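Local coordinates for CDC48 domain-containing protein (Pyrococcus horikoshii, PDB 4UZR), which is of unknown function, forms hexameric or dodecameric assemblies containing a twelve-bladed beta-propeller, and may bind ATP, at residues S2-K7 with D62-T67; D35-S40 with F48-A53; L92-T97 with V123-D128. All coordinates share one frame; numbering follows the deposited sequence.

Interaction 1: residues S2-K7 with D62-T67; sequences SELKLK and DRTKIT
Strands 3-7 and 65-67 run in the same direction, 17° apart, with Glu-3 level with Lys-65, Leu-4 with Ile-66 and Lys-5 with Thr-67. Leu-4 is gripped twice: its N donates to Lys-65 O, and its O accepts from Thr-67 N (2.8 Å). Leu-6 N to Thr-67 O (3.1 Å) and Lys-65 N to Ser-2 O extend the parallel pairing at its two ends. The serine hydroxyl swings anti to its own N (chi1 -171°), which sets Ser-2 OG 2.9 Å from Thr-64 OG1 in a hydrogen bond; Thr-64 OG1 is also bonded to Glu-61 N. Ser-2 CB lies over one face of the Arg-63 guanidinium, 3.5 Å from NH1. On one side of the sheet Glu-3 and Lys-65 lie alongside each other, touching through Glu-3 CG and Lys-65 CB (3.8 Å). On the other side Leu-6 CD1 meets Ile-66 CG2 at 3.9 Å and Leu-4 CG packs on Thr-64 CG2, while helix 18-26 touches Ile-66. The Glu-3 and Lys-65 charges are not in contact, so they would attract only loosely; directed bonding comes from the backbone and the Ser-2/Thr-64 hydroxyls, and apolar packing lies on the leucine face.

Interaction 2: residues D35-S40 with F48-A53; sequences DVIGIS and FKVVQA
Ile-37 and Phe-48 form an antiparallel hydrogen-bonded pair: Ile-37 N donates to Phe-48 O and Phe-48 N returns a bond to Ile-37 O, each 2.9 Å long. The second is the more bent, and Phe-48 N sits above the plane of the Ile-37 carbonyl. Val-36 and Lys-49 make the adjoining non-hydrogen-bonded pair, followed by Val-50 N to Asp-35 O at 2.9 Å.

With CG anti to its carbonyl carbon (chi1 -72°), the Phe-48 ring lies edge-on to Ile-37 O, which is in the ring plane and 3.8 Å from Phe-48 CD1. Ile-39 CB comes up to Phe-48 CE1 obliquely. On the same face as the ring, the Ile-37 and Val-50 side chains cross, Ile-37 CD1 touching Val-50 CG2 at 4.0 Å. Val-50 CG2 also rests against Asp-35 CB (3.9 Å).

Further out, helix 18-26 covers this apolar face, with Leu-26 on Ile-37 and Val-21, Ile-22 and Lys-25 on Ile-39, while Val-31 packs on both Ile-37 and Val-50 and Leu-6 of strand 3-8 adds to Val-50. Asp-35 OD2, just before strand 36-41, accepts from Arg-32 N. After Val-50 the strand is broken by a classic beta bulge, Val-51 and Gln-52 together standing opposite Lys-5 of strand 3-8, and Gln-52 OE1 is hydrogen-bonded to Lys-5 NZ. The arrangement is a beta hairpin, strand 36-41 returning as the bulged strand 44-54, in a region assigned to the Cdc48 domain 2 family and consistent with the beta-clam fold of this protein.

Interaction 3: residues L92-T97 with V123-D128; sequences LIVVIT and VLVRND
Val-94 and Val-125 face each other with nearly the same torsion, CG1 anti to the backbone N in both (chi1 178° and -178°). Each therefore holds CG2 beside its own backbone N, and these two methyls meet tip to tip, Val-94 CG2 to Val-125 CG2 at 3.7 Å. Ile-96 takes the other setting, with CG1 anti to its carbonyl carbon (chi1 -49°) and the chain extended beyond it. Ile-96 CD1 is thus carried outward to the side of Val-123, 3.8 Å from Val-123 CG2 and equally close to Val-123 CB. Val-94 also reaches Val-123 through its other branch, CG1 to CG1 at 4.2 Å, the two side chains slanting across one another. At the far end Leu-92 CD1 approaches the backbone oxygen of Asn-127 (3.6 Å) and more distantly Val-125 CG1.

No hydrogen bond links the two segments. Strands 92-97 and 123-126 run antiparallel, their axes 9.3 Å apart, too far for sheet pairing; they belong to different antiparallel sheets that meet face to face through their side chains. In a twelve-bladed beta-propeller this is the packing expected between neighbouring blades, consistent with one chain supplying parts of two of them. Strand 92-97 lies inside its own sheet, between strands 83-89 and 101-106, and Ile-87 of the former adds to the packing on Val-125.

Leu-120 touches Ile-96 from the loop leading to strand 122-126, and Val-130 reaches Leu-92 from the next strand. Away from the valine-isoleucine interface, Ile-93 and Val-95 pack on Leu-138 of a neighbouring subunit, while Leu-124 meets Leu-88 of a different one.

In the fold
From the N terminus, strand 3-8 comes first but waits for its partner: interaction 1 closes only when the chain reaches 62-67. Interaction 2 opens and closes within that long excursion, joining 35-40 to 48-53 as the arms of a hairpin. The two touch, because strand 3-8 lies between 44-54 and 65-69 in a single mixed sheet; backbone bonds probably run from Lys-5 N to Gln-52 O and from Lys-49 N to Lys-7 O. Interaction 3 follows in series, on the opposite side of the chain's centre. It ties two sheets of the C-terminal half together, and its nearest atoms lie about 19 Å from interaction 1 and about 17 Å from interaction 2.

Interaction 1: residues S2-K7 with D62-T67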
loop_
_atom_site.group_PDB
_atom_site.type_symbol
_atom_site.label_atom_id
_atom_site.label_comp_id
_atom_site.label_asym_id
_atom_site.label_seq_id
_atom_site.Cartn_x
_atom_site.Cartn_y
_atom_site.Cartn_z
ATOM N N SER A 2 10.045 40.025 -21.653
ATOM C CA SER A 2 11.375 39.628 -21.207
ATOM C C SER A 2 11.384 39.416 -19.695
ATOM O O SER A 2 11.256 40.369 -18.926
ATOM C CB SER A 2 12.407 40.684 -21.614
ATOM O OG SER A 2 13.728 40.230 -21.386
ATOM N N GLU A 3 11.545 38.165 -19.277
ATOM C CA GLU A 3 11.444 37.806 -17.865
ATOM C C GLU A 3 12.453 36.740 -17.443
ATOM O O GLU A 3 12.639 35.733 -18.134
ATOM C CB GLU A 3 10.030 37.322 -17.537
ATOM C CG GLU A 3 9.041 38.436 -17.224
ATOM C CD GLU A 3 7.635 37.917 -16.987
ATOM O OE1 GLU A 3 7.410 36.703 -17.172
ATOM O OE2 GLU A 3 6.752 38.726 -16.627
ATOM N N LEU A 4 13.095 36.970 -16.303
ATOM C CA LEU A 4 14.026 36.005 -15.728
ATOM C C LEU A 4 13.593 35.575 -14.328
ATOM O O LEU A 4 13.380 36.407 -13.447
ATOM C CB LEU A 4 15.442 36.580 -15.674
ATOM C CG LEU A 4 16.238 36.608 -16.981
ATOM C CD1 LEU A 4 17.644 37.135 -16.737
ATOM C CD2 LEU A 4 16.281 35.228 -17.617
ATOM N N LYS A 5 13.468 34.268 -14.133
ATOM C CA LYS A 5 13.181 33.701 -12.824
ATOM C C LYS A 5 14.390 32.898 -12.372
ATOM O O LYS A 5 14.727 31.869 -12.976
ATOM C CB LYS A 5 11.931 32.820 -12.875
ATOM C CG LYS A 5 10.645 33.599 -13.116
ATOM C CD LYS A 5 9.429 32.688 -13.151
ATOM C CE LYS A 5 8.150 33.495 -13.324
ATOM N NZ LYS A 5 7.090 32.732 -14.041
ATOM N N LEU A 6 15.028 33.381 -11.305
ATOM C CA LEU A 6 16.309 32.862 -10.837
ATOM C C LEU A 6 16.261 32.406 -9.384
ATOM O O LEU A 6 15.370 32.796 -8.628
ATOM C CB LEU A 6 17.371 33.956 -10.942
ATOM C CG LEU A 6 17.542 34.700 -12.263
ATOM C CD1 LEU A 6 18.450 35.900 -12.057
ATOM C CD2 LEU A 6 18.100 33.774 -13.328
ATOM N N LYS A 7 17.246 31.599 -8.999
ATOM C CA LYS A 7 17.431 31.199 -7.608
ATOM C C LYS A 7 18.877 30.768 -7.366
ATOM O O LYS A 7 19.500 30.158 -8.234
ATOM C CB LYS A 7 16.465 30.072 -7.223
ATOM C CG LYS A 7 16.790 28.709 -7.813
ATOM C CD LYS A 7 15.773 27.663 -7.375
ATOM C CE LYS A 7 15.994 26.338 -8.092
ATOM N NZ LYS A 7 16.335 25.238 -7.147
ATOM N N ASP A 62 17.848 46.221 -20.377
ATOM C CA ASP A 62 17.507 46.986 -19.178
ATOM C C ASP A 62 16.051 46.764 -18.791
ATOM O O ASP A 62 15.660 46.952 -17.638
ATOM C CB ASP A 62 17.772 48.477 -19.397
ATOM C CG ASP A 62 19.250 48.796 -19.508
ATOM O OD1 ASP A 62 20.064 48.064 -18.909
ATOM O OD2 ASP A 62 19.598 49.784 -20.190
ATOM N N ARG A 63 15.259 46.357 -19.776
ATOM C CA ARG A 63 13.826 46.142 -19.624
ATOM C C ARG A 63 13.473 44.695 -19.277
ATOM O O ARG A 63 12.300 44.316 -19.244
ATOM C CB ARG A 63 13.100 46.595 -20.896
ATOM C CG ARG A 63 13.901 46.318 -22.168
ATOM C CD ARG A 63 13.727 44.904 -22.683
ATOM N NE ARG A 63 12.480 44.672 -23.396
ATOM C CZ ARG A 63 12.282 43.627 -24.191
ATOM N NH1 ARG A 63 13.250 42.736 -24.361
ATOM N NH2 ARG A 63 11.123 43.473 -24.814
ATOM N N THR A 64 14.495 43.893 -18.999
ATOM C CA THR A 64 14.282 42.510 -18.600
ATOM C C THR A 64 13.830 42.426 -17.141
ATOM O O THR A 64 14.520 42.904 -16.241
ATOM C CB THR A 64 15.556 41.677 -18.791
ATOM O OG1 THR A 64 15.900 41.641 -20.182
ATOM C CG2 THR A 64 15.345 40.261 -18.285
ATOM N N LYS A 65 12.672 41.814 -16.912
ATOM C CA LYS A 65 12.154 41.657 -15.557
ATOM C C LYS A 65 12.846 40.502 -14.848
ATOM O O LYS A 65 12.924 39.395 -15.380
ATOM C CB LYS A 65 10.641 41.434 -15.581
ATOM C CG LYS A 65 9.858 42.625 -16.107
ATOM C CD LYS A 65 8.369 42.336 -16.173
ATOM C CE LYS A 65 7.595 43.573 -16.595
ATOM N NZ LYS A 65 6.124 43.355 -16.564
ATOM N N ILE A 66 13.351 40.764 -13.646
ATOM C CA ILE A 66 14.037 39.736 -12.867
ATOM C C ILE A 66 13.312 39.426 -11.559
ATOM O O ILE A 66 13.007 40.325 -10.775
ATOM C CB ILE A 66 15.494 40.136 -12.560
ATOM C CG1 ILE A 66 16.258 40.415 -13.856
ATOM C CG2 ILE A 66 16.188 39.049 -11.758
ATOM C CD1 ILE A 66 17.702 40.807 -13.636
ATOM N N THR A 67 13.049 38.143 -11.334
ATOM C CA THR A 67 12.288 37.686 -10.176
ATOM C C THR A 67 13.095 36.683 -9.356
ATOM O O THR A 67 13.712 35.774 -9.912
ATOM C CB THR A 67 10.952 37.040 -10.605
ATOM O OG1 THR A 67 10.133 38.019 -11.255
ATOM C CG2 THR A 67 10.200 36.488 -9.404
#

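Interaction 2: residues D35-S40 with F48-A53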
loop_
_atom_site.group_PDB
_atom_site.type_symbol
_atom_site.label_atom_id
_atom_site.label_comp_id
_atom_site.label_asym_id
_atom_site.label_seq_id
_atom_site.Cartn_x
_atom_site.Cartn_y
_atom_site.Cartn_z
ATOM N N ASP A 35 20.240 27.394 -17.298
ATOM C CA ASP A 35 21.606 27.906 -17.200
ATOM C C ASP A 35 22.048 28.153 -15.760
ATOM O O ASP A 35 21.226 28.423 -14.882
ATOM C CB ASP A 35 21.762 29.197 -18.008
ATOM C CG ASP A 35 21.775 28.955 -19.501
ATOM O OD1 ASP A 35 21.944 27.788 -19.916
ATOM O OD2 ASP A 35 21.635 29.936 -20.261
ATOM N N VAL A 36 23.353 28.058 -15.527
ATOM C CA VAL A 36 23.924 28.354 -14.218
ATOM C C VAL A 36 24.906 29.517 -14.331
ATOM O O VAL A 36 25.881 29.450 -15.079
ATOM C CB VAL A 36 24.646 27.133 -13.620
ATOM C CG1 VAL A 36 25.278 27.493 -12.285
ATOM C CG2 VAL A 36 23.677 25.973 -13.461
ATOM N N ILE A 37 24.640 30.581 -13.581
ATOM C CA ILE A 37 25.411 31.813 -13.690
ATOM C C ILE A 37 26.052 32.197 -12.360
ATOM O O ILE A 37 25.358 32.398 -11.364
ATOM C CB ILE A 37 24.516 32.978 -14.148
ATOM C CG1 ILE A 37 23.736 32.590 -15.406
ATOM C CG2 ILE A 37 25.347 34.231 -14.381
ATOM C CD1 ILE A 37 22.677 33.593 -15.802
ATOM N N GLY A 38 27.376 32.313 -12.349
ATOM C CA GLY A 38 28.094 32.691 -11.146
ATOM C C GLY A 38 28.223 34.197 -11.014
ATOM O O GLY A 38 28.583 34.881 -11.971
ATOM N N ILE A 39 27.928 34.719 -9.827
ATOM C CA ILE A 39 27.984 36.161 -9.602
ATOM C C ILE A 39 28.607 36.504 -8.249
ATOM O O ILE A 39 28.255 35.921 -7.226
ATOM C CB ILE A 39 26.579 36.794 -9.731
ATOM C CG1 ILE A 39 26.268 37.089 -11.199
ATOM C CG2 ILE A 39 26.468 38.062 -8.895
ATOM C CD1 ILE A 39 24.890 36.651 -11.634
ATOM N N SER A 40 29.543 37.447 -8.255
ATOM C CA SER A 40 30.219 37.860 -7.031
ATOM C C SER A 40 29.346 38.758 -6.161
ATOM O O SER A 40 28.925 39.834 -6.583
ATOM C CB SER A 40 31.532 38.573 -7.355
ATOM O OG SER A 40 32.221 38.922 -6.165
ATOM N N PHE A 48 23.712 30.888 -9.537
ATOM C CA PHE A 48 22.274 31.071 -9.687
ATOM C C PHE A 48 21.740 30.224 -10.836
ATOM O O PHE A 48 22.267 30.267 -11.948
ATOM C CB PHE A 48 21.953 32.543 -9.954
ATOM C CG PHE A 48 22.138 33.433 -8.759
ATOM C CD1 PHE A 48 23.397 33.907 -8.419
ATOM C CD2 PHE A 48 21.056 33.798 -7.974
ATOM C CE1 PHE A 48 23.572 34.731 -7.322
ATOM C CE2 PHE A 48 21.223 34.619 -6.874
ATOM C CZ PHE A 48 22.483 35.086 -6.547
ATOM N N LYS A 49 20.692 29.453 -10.566
ATOM C CA LYS A 49 20.051 28.671 -11.614
ATOM C C LYS A 49 18.925 29.477 -12.241
ATOM O O LYS A 49 18.135 30.110 -11.539
ATOM C CB LYS A 49 19.505 27.350 -11.068
ATOM C CG LYS A 49 18.895 26.449 -12.138
ATOM C CD LYS A 49 18.805 25.005 -11.673
ATOM C CE LYS A 49 18.174 24.113 -12.739
ATOM N NZ LYS A 49 19.184 23.593 -13.713
ATOM N N VAL A 50 18.865 29.473 -13.567
ATOM C CA VAL A 50 17.776 30.132 -14.265
ATOM C C VAL A 50 16.564 29.213 -14.262
ATOM O O VAL A 50 16.411 28.367 -15.145
ATOM C CB VAL A 50 18.158 30.494 -15.708
ATOM C CG1 VAL A 50 17.040 31.289 -16.368
ATOM C CG2 VAL A 50 19.455 31.287 -15.721
ATOM N N VAL A 51 15.721 29.375 -13.247
ATOM C CA VAL A 51 14.524 28.559 -13.088
ATOM C C VAL A 51 13.664 28.658 -14.335
ATOM O O VAL A 51 13.152 27.653 -14.831
ATOM C CB VAL A 51 13.701 28.988 -11.859
ATOM C CG1 VAL A 51 12.436 28.150 -11.742
ATOM C CG2 VAL A 51 14.537 28.874 -10.601
ATOM N N GLN A 52 13.515 29.874 -14.850
ATOM C CA GLN A 52 12.798 30.050 -16.109
ATOM C C GLN A 52 13.231 31.305 -16.854
ATOM O O GLN A 52 13.464 32.347 -16.253
ATOM C CB GLN A 52 11.281 30.058 -15.888
ATOM C CG GLN A 52 10.471 30.037 -17.180
ATOM C CD GLN A 52 8.973 30.044 -16.941
ATOM O OE1 GLN A 52 8.491 30.624 -15.966
ATOM N NE2 GLN A 52 8.226 29.405 -17.835
ATOM N N ALA A 53 13.344 31.193 -18.171
ATOM C CA ALA A 53 13.614 32.351 -19.007
ATOM C C ALA A 53 12.473 32.491 -20.001
ATOM O O ALA A 53 12.225 31.589 -20.799
ATOM C CB ALA A 53 14.941 32.191 -19.729
#

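Interaction 3: residues L92-T97 with V123-D128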
loop_
_atom_site.group_PDB
_atom_site.type_symbol
_atom_site.label_atom_id
_atom_site.label_comp_id
_atom_site.label_asym_id
_atom_site.label_seq_id
_atom_site.Cartn_x
_atom_site.Cartn_y
_atom_site.Cartn_z
ATOM N N LEU A 92 7.112 7.118 -16.447
ATOM C CA LEU A 92 7.121 6.895 -17.886
ATOM C C LEU A 92 6.219 7.900 -18.592
ATOM O O LEU A 92 5.063 8.083 -18.215
ATOM C CB LEU A 92 6.648 5.479 -18.218
ATOM C CG LEU A 92 7.675 4.369 -18.448
ATOM C CD1 LEU A 92 7.072 3.287 -19.331
ATOM C CD2 LEU A 92 8.956 4.913 -19.061
ATOM N N ILE A 93 6.754 8.549 -19.617
ATOM C CA ILE A 93 5.961 9.442 -20.447
ATOM C C ILE A 93 5.941 8.894 -21.871
ATOM O O ILE A 93 6.982 8.769 -22.507
ATOM C CB ILE A 93 6.522 10.881 -20.430
ATOM C CG1 ILE A 93 6.613 11.397 -18.992
ATOM C CG2 ILE A 93 5.655 11.810 -21.264
ATOM C CD1 ILE A 93 7.394 12.683 -18.846
ATOM N N VAL A 94 4.755 8.533 -22.353
ATOM C CA VAL A 94 4.620 7.934 -23.678
ATOM C C VAL A 94 3.895 8.885 -24.624
ATOM O O VAL A 94 2.791 9.339 -24.331
ATOM C CB VAL A 94 3.865 6.587 -23.620
ATOM C CG1 VAL A 94 3.698 6.006 -25.018
ATOM C CG2 VAL A 94 4.600 5.604 -22.722
ATOM N N VAL A 95 4.529 9.182 -25.756
ATOM C CA VAL A 95 4.003 10.138 -26.727
ATOM C C VAL A 95 3.720 9.470 -28.067
ATOM O O VAL A 95 4.534 8.694 -28.567
ATOM C CB VAL A 95 4.996 11.299 -26.958
ATOM C CG1 VAL A 95 4.438 12.306 -27.957
ATOM C CG2 VAL A 95 5.341 11.970 -25.644
ATOM N N ILE A 96 2.556 9.770 -28.638
ATOM C CA ILE A 96 2.181 9.263 -29.952
ATOM C C ILE A 96 1.915 10.443 -30.880
ATOM O O ILE A 96 1.164 11.347 -30.522
ATOM C CB ILE A 96 0.916 8.393 -29.869
ATOM C CG1 ILE A 96 1.051 7.357 -28.750
ATOM C CG2 ILE A 96 0.646 7.713 -31.200
ATOM C CD1 ILE A 96 -0.263 6.716 -28.349
ATOM N N THR A 97 2.532 10.444 -32.061
ATOM C CA THR A 97 2.408 11.579 -32.979
ATOM C C THR A 97 1.362 11.345 -34.066
ATOM O O THR A 97 0.751 10.279 -34.140
ATOM C CB THR A 97 3.743 11.932 -33.656
ATOM O OG1 THR A 97 4.006 11.001 -34.713
ATOM C CG2 THR A 97 4.885 11.920 -32.647
ATOM N N VAL A 123 -2.116 1.744 -28.084
ATOM C CA VAL A 123 -0.899 1.750 -27.278
ATOM C C VAL A 123 -1.255 1.627 -25.796
ATOM O O VAL A 123 -1.980 2.458 -25.249
ATOM C CB VAL A 123 -0.054 3.023 -27.513
ATOM C CG1 VAL A 123 1.115 3.073 -26.546
ATOM C CG2 VAL A 123 0.445 3.076 -28.949
ATOM N N LEU A 124 -0.748 0.577 -25.158
ATOM C CA LEU A 124 -1.039 0.297 -23.757
ATOM C C LEU A 124 0.200 0.504 -22.893
ATOM O O LEU A 124 1.317 0.220 -23.319
ATOM C CB LEU A 124 -1.540 -1.141 -23.604
ATOM C CG LEU A 124 -2.806 -1.522 -24.374
ATOM C CD1 LEU A 124 -3.138 -2.988 -24.161
ATOM C CD2 LEU A 124 -3.974 -0.646 -23.952
ATOM N N VAL A 125 0.001 1.013 -21.683
ATOM C CA VAL A 125 1.108 1.260 -20.766
ATOM C C VAL A 125 0.783 0.761 -19.363
ATOM O O VAL A 125 -0.279 1.058 -18.822
ATOM C CB VAL A 125 1.460 2.767 -20.688
ATOM C CG1 VAL A 125 2.641 2.992 -19.756
ATOM C CG2 VAL A 125 1.764 3.325 -22.069
ATOM N N ARG A 126 1.705 -0.002 -18.782
ATOM C CA ARG A 126 1.589 -0.469 -17.402
ATOM C C ARG A 126 2.958 -0.754 -16.800
ATOM O O ARG A 126 3.665 -1.653 -17.255
ATOM C CB ARG A 126 0.707 -1.716 -17.303
ATOM C CG ARG A 126 0.678 -2.314 -15.901
ATOM C CD ARG A 126 -0.206 -3.545 -15.819
ATOM N NE ARG A 126 -1.147 -3.472 -14.704
ATOM C CZ ARG A 126 -0.877 -3.909 -13.477
ATOM N NH1 ARG A 126 0.304 -4.450 -13.206
ATOM N NH2 ARG A 126 -1.788 -3.807 -12.519
ATOM N N ASN A 127 3.323 0.023 -15.784
ATOM C CA ASN A 127 4.614 -0.108 -15.110
ATOM C C ASN A 127 5.808 0.096 -16.043
ATOM O O ASN A 127 6.064 1.208 -16.510
ATOM C CB ASN A 127 4.726 -1.453 -14.380
ATOM C CG ASN A 127 3.651 -1.639 -13.324
ATOM O OD1 ASN A 127 3.139 -0.668 -12.766
ATOM N ND2 ASN A 127 3.305 -2.891 -13.045
ATOM N N ASP A 128 6.535 -0.986 -16.303
ATOM C CA ASP A 128 7.727 -0.934 -17.139
ATOM C C ASP A 128 7.428 -1.340 -18.580
ATOM O O ASP A 128 8.307 -1.297 -19.436
ATOM C CB ASP A 128 8.812 -1.850 -16.565
ATOM C CG ASP A 128 9.399 -1.322 -15.271
ATOM O OD1 ASP A 128 9.238 -0.117 -14.991
ATOM O OD2 ASP A 128 10.025 -2.115 -14.535
#